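Local coordinates for trypsin-resistant surface T6 protein (PDB 4P0D) that forms the backbone of the surface pilus of serotype M6 Streptococcus pyogenes, its subunits probably joined by sortase, at residues F323-S328 with K376-Y381. The protein carries 1 engineered substitution. Numbering follows the deposited sequence.
Sequences FRKVDS and KAPKGY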
ATOM      1  N   PHE A 323       3.414 -28.028  21.701  1.00 17.88           N
ATOM      2  CA  PHE A 323       3.640 -29.439  21.986  1.00 18.20           C
ATOM      3  C   PHE A 323       3.022 -29.784  23.339  1.00 19.83           C
ATOM      4  O   PHE A 323       2.643 -28.903  24.106  1.00 18.88           O
ATOM      5  CB  PHE A 323       5.137 -29.753  21.994  1.00 19.42           C
ATOM      6  CG  PHE A 323       5.920 -28.987  23.039  1.00 19.95           C
ATOM      7  CD1 PHE A 323       6.009 -29.460  24.338  1.00 20.60           C
ATOM      8  CD2 PHE A 323       6.572 -27.798  22.715  1.00 20.25           C
ATOM      9  CE1 PHE A 323       6.723 -28.776  25.295  1.00 20.90           C
ATOM     10  CE2 PHE A 323       7.304 -27.110  23.667  1.00 20.62           C
ATOM     11  CZ  PHE A 323       7.375 -27.594  24.963  1.00 21.01           C
ATOM     12  N   ARG A 324       2.919 -31.075  23.623  1.00 21.06           N
ATOM     13  CA  ARG A 324       2.405 -31.504  24.905  1.00 22.67           C
ATOM     14  C   ARG A 324       3.421 -32.390  25.610  1.00 21.74           C
ATOM     15  O   ARG A 324       4.044 -33.260  24.988  1.00 22.61           O
ATOM     16  CB  ARG A 324       1.072 -32.224  24.743  1.00 23.47           C
ATOM     17  CG  ARG A 324       0.322 -32.376  26.053  1.00 25.10           C
ATOM     18  CD  ARG A 324      -0.948 -33.184  25.867  1.00 27.01           C
ATOM     19  NE  ARG A 324      -1.945 -32.816  26.862  1.00 29.62           N
ATOM     20  CZ  ARG A 324      -3.127 -33.412  27.003  1.00 33.70           C
ATOM     21  NH1 ARG A 324      -3.482 -34.424  26.204  1.00 34.65           N
ATOM     22  NH2 ARG A 324      -3.963 -32.994  27.948  1.00 33.91           N
ATOM     23  N   LYS A 325       3.574 -32.147  26.913  1.00 21.76           N
ATOM     24  CA  LYS A 325       4.469 -32.906  27.762  1.00 21.77           C
ATOM     25  C   LYS A 325       3.683 -33.923  28.580  1.00 21.69           C
ATOM     26  O   LYS A 325       2.742 -33.545  29.275  1.00 22.16           O
ATOM     27  CB  LYS A 325       5.197 -31.950  28.705  1.00 22.02           C
ATOM     28  CG  LYS A 325       6.367 -32.568  29.442  1.00 22.68           C
ATOM     29  CD  LYS A 325       7.304 -33.274  28.463  1.00 23.35           C
ATOM     30  CE  LYS A 325       8.544 -33.795  29.156  1.00 24.15           C
ATOM     31  NZ  LYS A 325       8.215 -34.926  30.056  1.00 23.44           N
ATOM     32  N   VAL A 326       4.078 -35.199  28.517  1.00 21.81           N
ATOM     33  CA  VAL A 326       3.356 -36.251  29.243  1.00 21.41           C
ATOM     34  C   VAL A 326       4.296 -37.246  29.921  1.00 21.72           C
ATOM     35  O   VAL A 326       5.481 -37.325  29.587  1.00 21.49           O
ATOM     36  CB  VAL A 326       2.397 -37.032  28.319  1.00 21.82           C
ATOM     37  CG1 VAL A 326       1.384 -36.096  27.676  1.00 22.41           C
ATOM     38  CG2 VAL A 326       3.153 -37.828  27.257  1.00 21.81           C
ATOM     39  N   ASP A 327       3.744 -37.996  30.881  1.00 21.96           N
ATOM     40  CA  ASP A 327       4.437 -39.117  31.522  1.00 21.67           C
ATOM     41  C   ASP A 327       4.613 -40.237  30.502  1.00 22.42           C
ATOM     42  O   ASP A 327       3.665 -40.615  29.791  1.00 21.58           O
ATOM     43  CB  ASP A 327       3.615 -39.601  32.712  1.00 22.13           C
ATOM     44  CG  ASP A 327       4.198 -40.847  33.371  1.00 23.49           C
ATOM     45  OD1 ASP A 327       4.038 -41.969  32.812  1.00 24.13           O
ATOM     46  OD2 ASP A 327       4.797 -40.700  34.453  1.00 24.16           O
ATOM     47  N   SER A 328       5.820 -40.780  30.419  1.00 22.40           N
ATOM     48  CA  SER A 328       6.137 -41.761  29.375  1.00 24.33           C
ATOM     49  C   SER A 328       5.258 -43.034  29.384  1.00 25.66           C
ATOM     50  O   SER A 328       5.116 -43.690  28.348  1.00 25.64           O
ATOM     51  CB  SER A 328       7.602 -42.172  29.478  1.00 24.82           C
ATOM     52  OG  SER A 328       7.847 -42.780  30.736  1.00 26.04           O
ATOM     53  N   LYS A 376      14.371 -28.050  31.882  1.00 26.59           N
ATOM     54  CA  LYS A 376      14.073 -28.487  33.230  1.00 27.20           C
ATOM     55  C   LYS A 376      12.895 -29.445  33.260  1.00 26.31           C
ATOM     56  O   LYS A 376      11.781 -29.127  32.796  1.00 23.22           O
ATOM     57  CB  LYS A 376      13.784 -27.291  34.134  1.00 29.62           C
ATOM     58  CG  LYS A 376      13.872 -27.644  35.609  1.00 32.65           C
ATOM     59  CD  LYS A 376      13.490 -26.478  36.501  1.00 35.51           C
ATOM     60  CE  LYS A 376      13.689 -26.848  37.967  1.00 38.20           C
ATOM     61  NZ  LYS A 376      12.944 -25.929  38.872  1.00 39.17           N
ATOM     62  N   ALA A 377      13.139 -30.629  33.824  1.00 24.43           N
ATOM     63  CA  ALA A 377      12.088 -31.631  33.948  1.00 24.74           C
ATOM     64  C   ALA A 377      10.965 -31.156  34.878  1.00 24.48           C
ATOM     65  O   ALA A 377      11.178 -30.335  35.764  1.00 24.34           O
ATOM     66  CB  ALA A 377      12.667 -32.954  34.451  1.00 26.00           C
ATOM     67  N   PRO A 378       9.749 -31.671  34.666  1.00 24.49           N
ATOM     68  CA  PRO A 378       8.757 -31.488  35.715  1.00 25.31           C
ATOM     69  C   PRO A 378       9.212 -32.214  36.995  1.00 25.87           C
ATOM     70  O   PRO A 378       9.907 -33.235  36.908  1.00 25.27           O
ATOM     71  CB  PRO A 378       7.480 -32.094  35.122  1.00 24.62           C
ATOM     72  CG  PRO A 378       7.906 -32.920  33.959  1.00 24.37           C
ATOM     73  CD  PRO A 378       9.274 -32.502  33.544  1.00 23.83           C
ATOM     74  N   LYS A 379       8.884 -31.654  38.160  1.00 27.04           N
ATOM     75  CA  LYS A 379       9.239 -32.259  39.442  1.00 27.77           C
ATOM     76  C   LYS A 379       8.758 -33.712  39.456  1.00 27.80           C
ATOM     77  O   LYS A 379       7.627 -34.003  39.048  1.00 26.62           O
ATOM     78  CB  LYS A 379       8.610 -31.483  40.607  1.00 28.94           C
ATOM     79  N   GLY A 380       9.635 -34.618  39.896  1.00 27.64           N
ATOM     80  CA  GLY A 380       9.332 -36.052  39.921  1.00 27.12           C
ATOM     81  C   GLY A 380       9.756 -36.797  38.665  1.00 26.50           C
ATOM     82  O   GLY A 380       9.545 -38.016  38.564  1.00 25.00           O
ATOM     83  N   TYR A 381      10.390 -36.088  37.722  1.00 26.51           N
ATOM     84  CA  TYR A 381      10.794 -36.685  36.444  1.00 26.24           C
ATOM     85  C   TYR A 381      12.263 -36.464  36.148  1.00 26.58           C
ATOM     86  O   TYR A 381      12.845 -35.477  36.560  1.00 26.62           O
ATOM     87  CB  TYR A 381       9.913 -36.144  35.298  1.00 25.16           C
ATOM     88  CG  TYR A 381       8.520 -36.722  35.369  1.00 23.98           C
ATOM     89  CD1 TYR A 381       7.586 -36.234  36.273  1.00 23.59           C
ATOM     90  CD2 TYR A 381       8.160 -37.808  34.575  1.00 24.21           C
ATOM     91  CE1 TYR A 381       6.325 -36.795  36.368  1.00 23.26           C
ATOM     92  CE2 TYR A 381       6.899 -38.377  34.668  1.00 23.13           C
ATOM     93  CZ  TYR A 381       5.985 -37.863  35.557  1.00 23.28           C
ATOM     94  OH  TYR A 381       4.738 -38.437  35.638  1.00 23.64           O
TER
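The ring of Tyr381 meets Asp327 at its edge, near the ring plane, with the carboxylate turned 82° to the ring; the carbonyl oxygens of Pro378 and Lys379 also lie at the ring edge, in its plane. Tyr381 OH donates a hydrogen bond of 2.6 Å to Asp327 OD2, which receives it on its anti lone pair, the one facing away from OD1. Asp327 reaches the phenol because its CG stands anti to the backbone N (chi1 175°), while OD1 accepts from the backbone N of Val329 and Ser330, so both oxygens are engaged, which should restrain the carboxylate's rotation. Tyr381 closes a type II turn begun at Pro378; its own N makes a weak hydrogen bond back to Pro378 O. On the same strand, Lys325 NZ lies 4.4 Å from Pro378 CD. That nitrogen is joined covalently to CG of Asn479 on strand 470-479, the intramolecular Lys-Asn isopeptide bond of Gram-positive pilins. Pro378 and Tyr381 both pack on Asn479, so the loop after strand 368-376 lies over the cross-link. The hydrogen bond ties the loop to the end of strand 320-327, and a phenol donating to a buried carboxylate would tend to stabilise its negative charge.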